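Dihydropteridine reductase (Dictyostelium discoideum, PDB 3ORF) reduces quinonoid dihydropteridines to tetrahydropteridines with NADH or NADPH, probably keeping tetrahydrobiopterin available for the aromatic amino acid hydroxylases. Local coordinates at residues N48-D53 with E79-K84; F64-K67 with E73-S76; T143-A148 with I156-T161. All coordinates share one frame; numbering follows the deposited sequence.

Contact 1. Residues N48-D53 with E79-K84. With NAD (nicotinamide-adenine-dinucleotide), chain E.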
loop_
_atom_site.group_PDB
_atom_site.type_symbol
_atom_site.label_atom_id
_atom_site.label_comp_id
_atom_site.label_asym_id
_atom_site.label_seq_id
_atom_site.Cartn_x
_atom_site.Cartn_y
_atom_site.Cartn_z
ATOM N N ASN A 48 17.962 13.260 23.790
ATOM C CA ASN A 48 17.937 14.320 22.847
ATOM C C ASN A 48 16.833 13.936 21.810
ATOM O O ASN A 48 16.761 12.779 21.323
ATOM C CB ASN A 48 19.326 14.352 22.254
ATOM C CG ASN A 48 19.656 15.644 21.608
ATOM O OD1 ASN A 48 19.581 15.756 20.387
ATOM N ND2 ASN A 48 20.041 16.645 22.410
ATOM N N THR A 49 15.953 14.897 21.509
ATOM C CA THR A 49 14.813 14.674 20.619
ATOM C C THR A 49 14.894 15.455 19.308
ATOM O O THR A 49 15.305 16.615 19.312
ATOM C CB THR A 49 13.525 15.096 21.305
ATOM O OG1 THR A 49 13.609 16.492 21.652
ATOM C CG2 THR A 49 13.293 14.255 22.535
ATOM N N ILE A 50 14.480 14.835 18.201
ATOM C CA ILE A 50 14.470 15.494 16.889
ATOM C C ILE A 50 13.116 15.239 16.213
ATOM O O ILE A 50 12.598 14.093 16.269
ATOM C CB ILE A 50 15.537 14.952 15.984
ATOM C CG1 ILE A 50 16.919 15.189 16.576
ATOM C CG2 ILE A 50 15.456 15.611 14.644
ATOM C CD1 ILE A 50 17.787 14.068 16.345
ATOM N N SER A 51 12.544 16.263 15.575
ATOM C CA SER A 51 11.201 16.154 14.988
ATOM C C SER A 51 11.237 16.593 13.533
ATOM O O SER A 51 11.805 17.632 13.224
ATOM C CB SER A 51 10.178 16.977 15.822
ATOM O OG SER A 51 8.917 17.169 15.186
ATOM N N ILE A 52 10.703 15.755 12.633
ATOM C CA ILE A 52 10.414 16.164 11.256
ATOM C C ILE A 52 8.885 16.134 11.094
ATOM O O ILE A 52 8.227 15.160 11.476
ATOM C CB ILE A 52 11.069 15.195 10.201
ATOM C CG1 ILE A 52 12.600 15.069 10.380
ATOM C CG2 ILE A 52 10.688 15.582 8.755
ATOM C CD1 ILE A 52 13.192 13.741 9.736
ATOM N N ASP A 53 8.328 17.197 10.540
ATOM C CA ASP A 53 6.874 17.345 10.344
ATOM C C ASP A 53 6.638 18.518 9.359
ATOM O O ASP A 53 7.643 19.112 8.844
ATOM C CB ASP A 53 6.155 17.528 11.684
ATOM C CG ASP A 53 4.724 17.052 11.636
ATOM O OD1 ASP A 53 4.060 17.218 10.570
ATOM O OD2 ASP A 53 4.258 16.464 12.656
ATOM N N GLU A 79 19.982 14.827 4.553
ATOM C CA GLU A 79 21.273 15.509 4.293
ATOM C C GLU A 79 21.596 16.568 5.366
ATOM O O GLU A 79 22.725 16.646 5.797
ATOM C CB GLU A 79 21.377 15.990 2.819
ATOM C CG GLU A 79 21.306 14.769 1.794
ATOM C CD GLU A 79 21.341 15.132 0.296
ATOM O OE1 GLU A 79 20.753 16.159 -0.164
ATOM O OE2 GLU A 79 21.983 14.347 -0.425
ATOM N N LYS A 80 20.567 17.284 5.860
ATOM C CA LYS A 80 20.716 18.268 6.939
ATOM C C LYS A 80 21.094 17.647 8.253
ATOM O O LYS A 80 21.977 18.141 8.926
ATOM C CB LYS A 80 19.442 19.082 7.164
ATOM C CG LYS A 80 19.170 20.209 6.201
ATOM C CD LYS A 80 17.799 20.820 6.525
ATOM C CE LYS A 80 17.305 21.741 5.407
ATOM N NZ LYS A 80 15.880 22.129 5.642
ATOM N N ILE A 81 20.408 16.582 8.643
ATOM C CA ILE A 81 20.622 15.959 9.948
ATOM C C ILE A 81 21.993 15.255 10.013
ATOM O O ILE A 81 22.664 15.176 11.074
ATOM C CB ILE A 81 19.518 14.918 10.203
ATOM C CG1 ILE A 81 18.159 15.614 10.429
ATOM C CG2 ILE A 81 19.894 14.034 11.369
ATOM C CD1 ILE A 81 16.996 14.699 10.520
ATOM N N ASN A 82 22.362 14.716 8.856
ATOM C CA ASN A 82 23.632 14.014 8.614
ATOM C C ASN A 82 24.809 14.989 8.782
ATOM O O ASN A 82 25.665 14.783 9.651
ATOM C CB ASN A 82 23.617 13.428 7.189
ATOM C CG ASN A 82 24.299 12.089 7.093
ATOM O OD1 ASN A 82 23.696 11.041 7.359
ATOM N ND2 ASN A 82 25.565 12.112 6.693
ATOM N N SER A 83 24.822 16.056 7.975
ATOM C CA SER A 83 25.821 17.143 8.110
ATOM C C SER A 83 25.873 17.809 9.511
ATOM O O SER A 83 26.713 18.637 9.741
ATOM C CB SER A 83 25.611 18.209 7.018
ATOM O OG SER A 83 24.631 19.196 7.374
ATOM N N LYS A 84 24.966 17.446 10.426
ATOM C CA LYS A 84 25.019 17.887 11.834
ATOM C C LYS A 84 25.614 16.784 12.714
ATOM O O LYS A 84 25.638 16.887 13.935
ATOM C CB LYS A 84 23.604 18.230 12.341
ATOM C CG LYS A 84 23.169 19.639 12.033
ATOM C CD LYS A 84 21.709 19.847 12.372
ATOM C CE LYS A 84 21.444 21.163 13.134
ATOM N NZ LYS A 84 22.000 22.412 12.497
HETATM P PA NAD E . -2.188 13.914 14.023
HETATM O O1A NAD E . -2.986 14.320 12.838
HETATM O O2A NAD E . -2.174 14.746 15.258
HETATM O O5B NAD E . -0.617 13.944 13.547
HETATM C C5B NAD E . -0.051 13.394 12.413
HETATM C C4B NAD E . 1.193 14.245 12.107
HETATM O O4B NAD E . 1.768 13.691 10.887
HETATM C C3B NAD E . 0.755 15.688 11.739
HETATM O O3B NAD E . 1.683 16.593 12.289
HETATM C C2B NAD E . 0.990 15.788 10.245
HETATM O O2B NAD E . 1.426 17.105 9.869
HETATM C C1B NAD E . 2.155 14.792 10.068
HETATM N N9A NAD E . 2.268 14.190 8.711
HETATM C C8A NAD E . 1.218 13.804 7.941
HETATM N N7A NAD E . 1.731 13.258 6.827
HETATM C C5A NAD E . 3.097 13.330 6.866
HETATM C C6A NAD E . 4.163 12.937 5.997
HETATM N N6A NAD E . 3.918 12.418 4.768
HETATM N N1A NAD E . 5.455 13.136 6.385
HETATM C C2A NAD E . 5.716 13.712 7.551
HETATM N N3A NAD E . 4.727 14.089 8.388
HETATM C C4A NAD E . 3.422 13.940 8.071
HETATM O O3 NAD E . -2.574 12.408 14.274
HETATM P PN NAD E . -2.405 11.535 15.527
HETATM O O1N NAD E . -3.774 11.538 16.135
HETATM O O2N NAD E . -1.132 11.835 16.305
HETATM O O5D NAD E . -2.192 10.038 14.939
HETATM C C5D NAD E . -0.900 9.432 14.808
HETATM C C4D NAD E . -1.003 8.111 14.022
HETATM O O4D NAD E . -2.130 7.336 14.512
HETATM C C3D NAD E . -1.226 8.219 12.509
HETATM O O3D NAD E . -0.193 7.378 11.883
HETATM C C2D NAD E . -2.613 7.604 12.274
HETATM O O2D NAD E . -2.592 7.018 10.963
HETATM C C1D NAD E . -2.524 6.516 13.368
HETATM N N1N NAD E . -3.533 5.457 13.828
HETATM C C2N NAD E . -4.630 5.692 14.769
HETATM C C3N NAD E . -5.471 4.575 15.110
HETATM C C7N NAD E . -6.663 4.661 16.102
HETATM O O7N NAD E . -7.744 4.113 15.815
HETATM N N7N NAD E . -6.383 5.286 17.265
HETATM C C4N NAD E . -5.214 3.292 14.569
HETATM C C5N NAD E . -4.139 3.082 13.697
HETATM C C6N NAD E . -3.323 4.143 13.338
#

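Contact 2. Residues F64-K67 with E73-S76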
loop_
_atom_site.group_PDB
_atom_site.type_symbol
_atom_site.label_atom_id
_atom_site.label_comp_id
_atom_site.label_asym_id
_atom_site.label_seq_id
_atom_site.Cartn_x
_atom_site.Cartn_y
_atom_site.Cartn_z
ATOM N N PHE A 64 12.694 19.994 12.320
ATOM C CA PHE A 64 12.831 20.218 10.885
ATOM C C PHE A 64 11.471 20.206 10.215
ATOM O O PHE A 64 10.558 19.471 10.617
ATOM C CB PHE A 64 13.740 19.182 10.222
ATOM C CG PHE A 64 15.167 19.232 10.707
ATOM C CD1 PHE A 64 15.585 18.414 11.761
ATOM C CD2 PHE A 64 16.079 20.117 10.142
ATOM C CE1 PHE A 64 16.868 18.464 12.244
ATOM C CE2 PHE A 64 17.396 20.170 10.619
ATOM C CZ PHE A 64 17.793 19.346 11.682
ATOM N N THR A 65 11.371 20.977 9.152
ATOM C CA THR A 65 10.159 21.164 8.443
ATOM C C THR A 65 10.400 20.584 7.063
ATOM O O THR A 65 11.531 20.724 6.511
ATOM C CB THR A 65 9.856 22.665 8.421
ATOM O OG1 THR A 65 8.553 22.866 8.905
ATOM C CG2 THR A 65 10.105 23.359 7.040
ATOM N N ILE A 66 9.379 19.911 6.502
ATOM C CA ILE A 66 9.451 19.436 5.111
ATOM C C ILE A 66 8.251 19.972 4.374
ATOM O O ILE A 66 7.223 20.141 4.994
ATOM C CB ILE A 66 9.557 17.904 5.028
ATOM C CG1 ILE A 66 8.539 17.232 5.962
ATOM C CG2 ILE A 66 10.997 17.474 5.387
ATOM C CD1 ILE A 66 8.413 15.743 5.629
ATOM N N LYS A 67 8.401 20.335 3.096
ATOM C CA LYS A 67 7.319 21.000 2.375
ATOM C C LYS A 67 6.486 19.871 1.851
ATOM O O LYS A 67 5.300 20.050 1.649
ATOM C CB LYS A 67 7.733 21.919 1.186
ATOM C CG LYS A 67 8.990 22.855 1.299
ATOM C CD LYS A 67 8.724 24.300 1.894
ATOM C CE LYS A 67 7.974 25.278 0.955
ATOM N NZ LYS A 67 7.276 26.365 1.739
ATOM N N GLU A 73 12.700 16.582 -0.790
ATOM C CA GLU A 73 12.490 16.952 0.608
ATOM C C GLU A 73 13.051 15.989 1.602
ATOM O O GLU A 73 13.679 16.404 2.578
ATOM C CB GLU A 73 11.006 17.209 0.885
ATOM C CG GLU A 73 10.555 18.629 0.281
ATOM C CD GLU A 73 11.131 19.878 1.020
ATOM O OE1 GLU A 73 10.895 20.083 2.221
ATOM O OE2 GLU A 73 11.829 20.685 0.377
ATOM N N ILE A 74 12.848 14.696 1.341
ATOM C CA ILE A 74 13.387 13.672 2.203
ATOM C C ILE A 74 14.927 13.622 2.100
ATOM O O ILE A 74 15.618 13.665 3.121
ATOM C CB ILE A 74 12.652 12.258 1.997
ATOM C CG1 ILE A 74 11.150 12.404 2.252
ATOM C CG2 ILE A 74 13.263 11.176 2.866
ATOM C CD1 ILE A 74 10.804 12.945 3.654
ATOM N N LYS A 75 15.480 13.548 0.891
ATOM C CA LYS A 75 16.964 13.679 0.800
ATOM C C LYS A 75 17.507 14.873 1.599
ATOM O O LYS A 75 18.545 14.722 2.265
ATOM C CB LYS A 75 17.507 13.711 -0.645
ATOM C CG LYS A 75 17.781 12.331 -1.280
ATOM C CD LYS A 75 18.815 12.401 -2.387
ATOM C CE LYS A 75 18.388 13.216 -3.652
ATOM N NZ LYS A 75 19.599 13.522 -4.536
ATOM N N SER A 76 16.811 16.034 1.595
ATOM C CA SER A 76 17.416 17.252 2.203
ATOM C C SER A 76 17.473 17.196 3.686
ATOM O O SER A 76 18.495 17.524 4.272
ATOM C CB SER A 76 16.683 18.538 1.806
ATOM O OG SER A 76 16.701 18.593 0.397
#

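Contact 3. Residues T143-A148 with I156-T161. With NAD (nicotinamide-adenine-dinucleotide), chain E.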
loop_
_atom_site.group_PDB
_atom_site.type_symbol
_atom_site.label_atom_id
_atom_site.label_comp_id
_atom_site.label_asym_id
_atom_site.label_seq_id
_atom_site.Cartn_x
_atom_site.Cartn_y
_atom_site.Cartn_z
ATOM N N THR A 143 3.937 3.392 12.922
ATOM C CA THR A 143 2.520 3.297 13.331
ATOM C C THR A 143 1.654 2.654 12.212
ATOM O O THR A 143 1.494 3.229 11.088
ATOM C CB THR A 143 1.970 4.651 13.729
ATOM O OG1 THR A 143 2.869 5.214 14.738
ATOM C CG2 THR A 143 0.609 4.447 14.417
ATOM N N GLY A 144 1.105 1.460 12.511
ATOM C CA GLY A 144 0.256 0.778 11.522
ATOM C C GLY A 144 -1.199 1.002 11.923
ATOM O O GLY A 144 -1.548 2.067 12.502
ATOM N N ALA A 145 -2.053 -0.017 11.714
ATOM C CA ALA A 145 -3.402 0.065 12.268
ATOM C C ALA A 145 -3.950 -1.264 12.590
ATOM O O ALA A 145 -3.930 -2.144 11.771
ATOM C CB ALA A 145 -4.367 0.861 11.347
ATOM N N SER A 146 -4.505 -1.427 13.777
ATOM C CA SER A 146 -5.170 -2.711 14.079
ATOM C C SER A 146 -6.279 -3.057 13.095
ATOM O O SER A 146 -6.470 -4.235 12.686
ATOM C CB SER A 146 -5.737 -2.639 15.449
ATOM O OG SER A 146 -6.011 -3.941 15.820
ATOM N N ALA A 147 -7.055 -2.074 12.686
ATOM C CA ALA A 147 -8.187 -2.394 11.806
ATOM C C ALA A 147 -7.701 -2.942 10.453
ATOM O O ALA A 147 -8.402 -3.696 9.841
ATOM C CB ALA A 147 -9.112 -1.108 11.560
ATOM N N ALA A 148 -6.524 -2.533 9.981
ATOM C CA ALA A 148 -5.995 -3.061 8.713
ATOM C C ALA A 148 -5.579 -4.497 8.786
ATOM O O ALA A 148 -5.311 -5.054 7.777
ATOM C CB ALA A 148 -4.814 -2.241 8.224
ATOM N N ILE A 156 -11.399 2.100 2.590
ATOM C CA ILE A 156 -10.567 1.309 1.763
ATOM C C ILE A 156 -9.168 1.944 1.597
ATOM O O ILE A 156 -8.163 1.250 1.495
ATOM C CB ILE A 156 -11.296 1.176 0.381
ATOM C CG1 ILE A 156 -12.531 0.293 0.535
ATOM C CG2 ILE A 156 -10.360 0.607 -0.689
ATOM C CD1 ILE A 156 -13.190 -0.042 -0.772
ATOM N N ALA A 157 -9.113 3.259 1.514
ATOM C CA ALA A 157 -7.829 3.878 1.221
ATOM C C ALA A 157 -6.934 3.877 2.447
ATOM O O ALA A 157 -5.692 3.597 2.396
ATOM C CB ALA A 157 -8.062 5.296 0.718
ATOM N N TYR A 158 -7.549 4.122 3.579
ATOM C CA TYR A 158 -6.817 4.035 4.870
ATOM C C TYR A 158 -6.364 2.598 5.077
ATOM O O TYR A 158 -5.208 2.357 5.486
ATOM C CB TYR A 158 -7.739 4.487 6.016
ATOM C CG TYR A 158 -7.179 4.323 7.427
ATOM C CD1 TYR A 158 -6.190 5.187 7.896
ATOM C CD2 TYR A 158 -7.670 3.328 8.273
ATOM C CE1 TYR A 158 -5.711 5.093 9.165
ATOM C CE2 TYR A 158 -7.154 3.192 9.613
ATOM C CZ TYR A 158 -6.216 4.076 10.020
ATOM O OH TYR A 158 -5.730 3.994 11.252
ATOM N N GLY A 159 -7.263 1.628 4.841
ATOM C CA GLY A 159 -6.928 0.180 5.142
ATOM C C GLY A 159 -5.771 -0.276 4.223
ATOM O O GLY A 159 -4.772 -0.873 4.664
ATOM N N ALA A 160 -5.876 0.063 2.928
ATOM C CA ALA A 160 -4.806 -0.402 2.007
ATOM C C ALA A 160 -3.433 0.259 2.294
ATOM O O ALA A 160 -2.461 -0.391 2.203
ATOM C CB ALA A 160 -5.200 -0.226 0.573
ATOM N N THR A 161 -3.368 1.529 2.651
ATOM C CA THR A 161 -2.101 2.220 2.891
ATOM C C THR A 161 -1.517 1.731 4.186
ATOM O O THR A 161 -0.278 1.594 4.321
ATOM C CB THR A 161 -2.234 3.800 2.882
ATOM O OG1 THR A 161 -3.285 4.214 3.756
ATOM C CG2 THR A 161 -2.567 4.312 1.499
HETATM P PA NAD E . -2.188 13.914 14.023
HETATM O O1A NAD E . -2.986 14.320 12.838
HETATM O O2A NAD E . -2.174 14.746 15.258
HETATM O O5B NAD E . -0.617 13.944 13.547
HETATM C C5B NAD E . -0.051 13.394 12.413
HETATM C C4B NAD E . 1.193 14.245 12.107
HETATM O O4B NAD E . 1.768 13.691 10.887
HETATM C C3B NAD E . 0.755 15.688 11.739
HETATM O O3B NAD E . 1.683 16.593 12.289
HETATM C C2B NAD E . 0.990 15.788 10.245
HETATM O O2B NAD E . 1.426 17.105 9.869
HETATM C C1B NAD E . 2.155 14.792 10.068
HETATM N N9A NAD E . 2.268 14.190 8.711
HETATM C C8A NAD E . 1.218 13.804 7.941
HETATM N N7A NAD E . 1.731 13.258 6.827
HETATM C C5A NAD E . 3.097 13.330 6.866
HETATM C C6A NAD E . 4.163 12.937 5.997
HETATM N N6A NAD E . 3.918 12.418 4.768
HETATM N N1A NAD E . 5.455 13.136 6.385
HETATM C C2A NAD E . 5.716 13.712 7.551
HETATM N N3A NAD E . 4.727 14.089 8.388
HETATM C C4A NAD E . 3.422 13.940 8.071
HETATM O O3 NAD E . -2.574 12.408 14.274
HETATM P PN NAD E . -2.405 11.535 15.527
HETATM O O1N NAD E . -3.774 11.538 16.135
HETATM O O2N NAD E . -1.132 11.835 16.305
HETATM O O5D NAD E . -2.192 10.038 14.939
HETATM C C5D NAD E . -0.900 9.432 14.808
HETATM C C4D NAD E . -1.003 8.111 14.022
HETATM O O4D NAD E . -2.130 7.336 14.512
HETATM C C3D NAD E . -1.226 8.219 12.509
HETATM O O3D NAD E . -0.193 7.378 11.883
HETATM C C2D NAD E . -2.613 7.604 12.274
HETATM O O2D NAD E . -2.592 7.018 10.963
HETATM C C1D NAD E . -2.524 6.516 13.368
HETATM N N1N NAD E . -3.533 5.457 13.828
HETATM C C2N NAD E . -4.630 5.692 14.769
HETATM C C3N NAD E . -5.471 4.575 15.110
HETATM C C7N NAD E . -6.663 4.661 16.102
HETATM O O7N NAD E . -7.744 4.113 15.815
HETATM N N7N NAD E . -6.383 5.286 17.265
HETATM C C4N NAD E . -5.214 3.292 14.569
HETATM C C5N NAD E . -4.139 3.082 13.697
HETATM C C6N NAD E . -3.323 4.143 13.338
#

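Contact 1. Residues N48-D53 with E79-K84
Ile52 and Ile81 reach each other because both set CG1 beside the backbone N and anti to the carbonyl carbon, and because Ile81 then runs on extended (chi2 173°), carrying its CD1 from the helix toward the sheet. The two side chains cross obliquely and meet methyl against methyl, Ile52 CD1 lying 4.0 Å from Ile81 CD1. That same Ile81 methyl is approached more loosely from two residues earlier on the strand, where Ile50 also points toward the helix and its CG2 stands 4.5 Å from Ile81 CD1. One helix methyl thus serves two strand side chains, while the backbones stay well apart, with the CA atoms of Ile50 and Ile81 9.3 Å from each other. Leu26 and Leu28 of strand 24-28, Phe64 of strand 62-65 and Ile129 and Leu133 of helix 108-133 add to this apolar layer. It is the sheet-to-helix interior of the Rossmann fold, with helix 71-82 packed on one face of the parallel part of the sheet.

At the end of the same strand the chemistry turns polar. Asp53 swings its carboxylate to the adenosine ribose of NAD and takes a hydroxyl on each oxygen: NAD O2B donates to OD1 of Asp53 over 2.7 Å, and NAD O3B to OD2 of Asp53 over 2.6 Å. The backbone N of Ser31 also donates to OD2, which helps fix the rotation of the carboxylate, and Arg55 makes a long, weak ion pair with OD1. An acid that grips both ribose hydroxyls at the end of the second strand is the familiar mark of NAD binding in short-chain dehydrogenases. Its negative charge would probably make a phosphate on O2B less welcome, consistent with a pocket shaped more for NADH than for NADPH.

Contact 2. Residues F64-K67 with E73-S76
Glu73 OE1 accepts a hydrogen bond from the backbone N of Lys67 at 2.7 Å, nearly straight at 163°, with the N-H arriving from above the carboxylate plane. The same oxygen lies 3.3 Å from Ile66 CA, and the Lys67 side chain passes across the carboxylate, its CG 3.5 Å from Glu73 OE1. A bend at chi2 (-70°) folds the Glu73 chain back so that the acid reaches the loop. Deeper in, Ile66 CD1 meets Ile74 CD1 at 4.2 Å. The bond spans the turn after edge strand 62-65, where helix 71-82 forms the crossover of a beta-alpha-beta unit that leads to strand 88-93 of the Rossmann sheet. With an alanine here instead of Glu73, the Lys67 amide is likely to lose this acceptor, and the turn its tie to the helix. Ile66 is positioned by its backbone bond to Asp53 and by packing on Ile52, Phe54 and Val77, and its side chain also touches NAD. Ile74 lies against Ala125 and His128 of helix 108-133 and, across the dimer interface, Leu109 of the second subunit.

Contact 3. Residues T143-A148 with I156-T161
Ala145 and Tyr158 make the main apolar contact. With CG anti to the backbone N (chi1 174°), Tyr158 throws its ring from the helix toward the loop after strand 138-143, and the Ala145 methyl comes obliquely to its phenol end. Ala145 CB is 3.9 Å from Tyr158 CZ and 3.4 Å from Tyr158 OH. A second, slighter touch lies where Ala148 CB rests 3.8 Å from Gly159 O; with no side chain on Gly159, the two backbones draw in to 4.9 Å between the CA atoms of Ala148 and Gly159.

Contacts with the cofactor converge on the nicotinamide end. Tyr158 OH stands 3.1 Å from C5N of NAD, and the Ala145 methyl packs against that same carbon. At the edge of the Tyr158 ring, near its plane, lies O2D of the nicotinamide ribose, while Thr143 CG2 meets that ribose at C1D, 3.9 Å away.

Two hydrogen bonds tie the loop to residues further along the same helix: Lys162 NZ bonds to the carbonyl O of Thr143, and His166 NE2 pairs with the backbone N of Ala145. Tyr158 and Lys162 form the YxxxK signature of short-chain dehydrogenases.

The one aromatic contact is edge-to-face, between Tyr158 and Trp98.

Tyr158 is the predicted proton acceptor. Its OH also lies 3.4 Å from C4N of NAD, the carbon that carries the hydride in NADH, consistent with a phenol that supplies or takes up a proton close to the site of hydride transfer, as in other members of the family.

In the fold
Contacts 1 and 2 share helix 71-82 and the neighbouring strands 48-53 and 62-65, and they touch directly: Ser51 O probably bonds to Phe64 N, and Ile81 packs on the Phe64 ring. Contact 1 is buried and aliphatic between its segments, whereas contact 2, partly buried at the edge of the sheet, adds a carboxylate-to-amide bond. Contact 3, also buried, lies about 28 Å from contact 1 between centres, on the other side of the chain's centre. NAD links the two sites, its adenosine ribose at 48-53 and its nicotinamide at contact 3. Contacts 2 and 3 each also meet the second subunit of the homodimer.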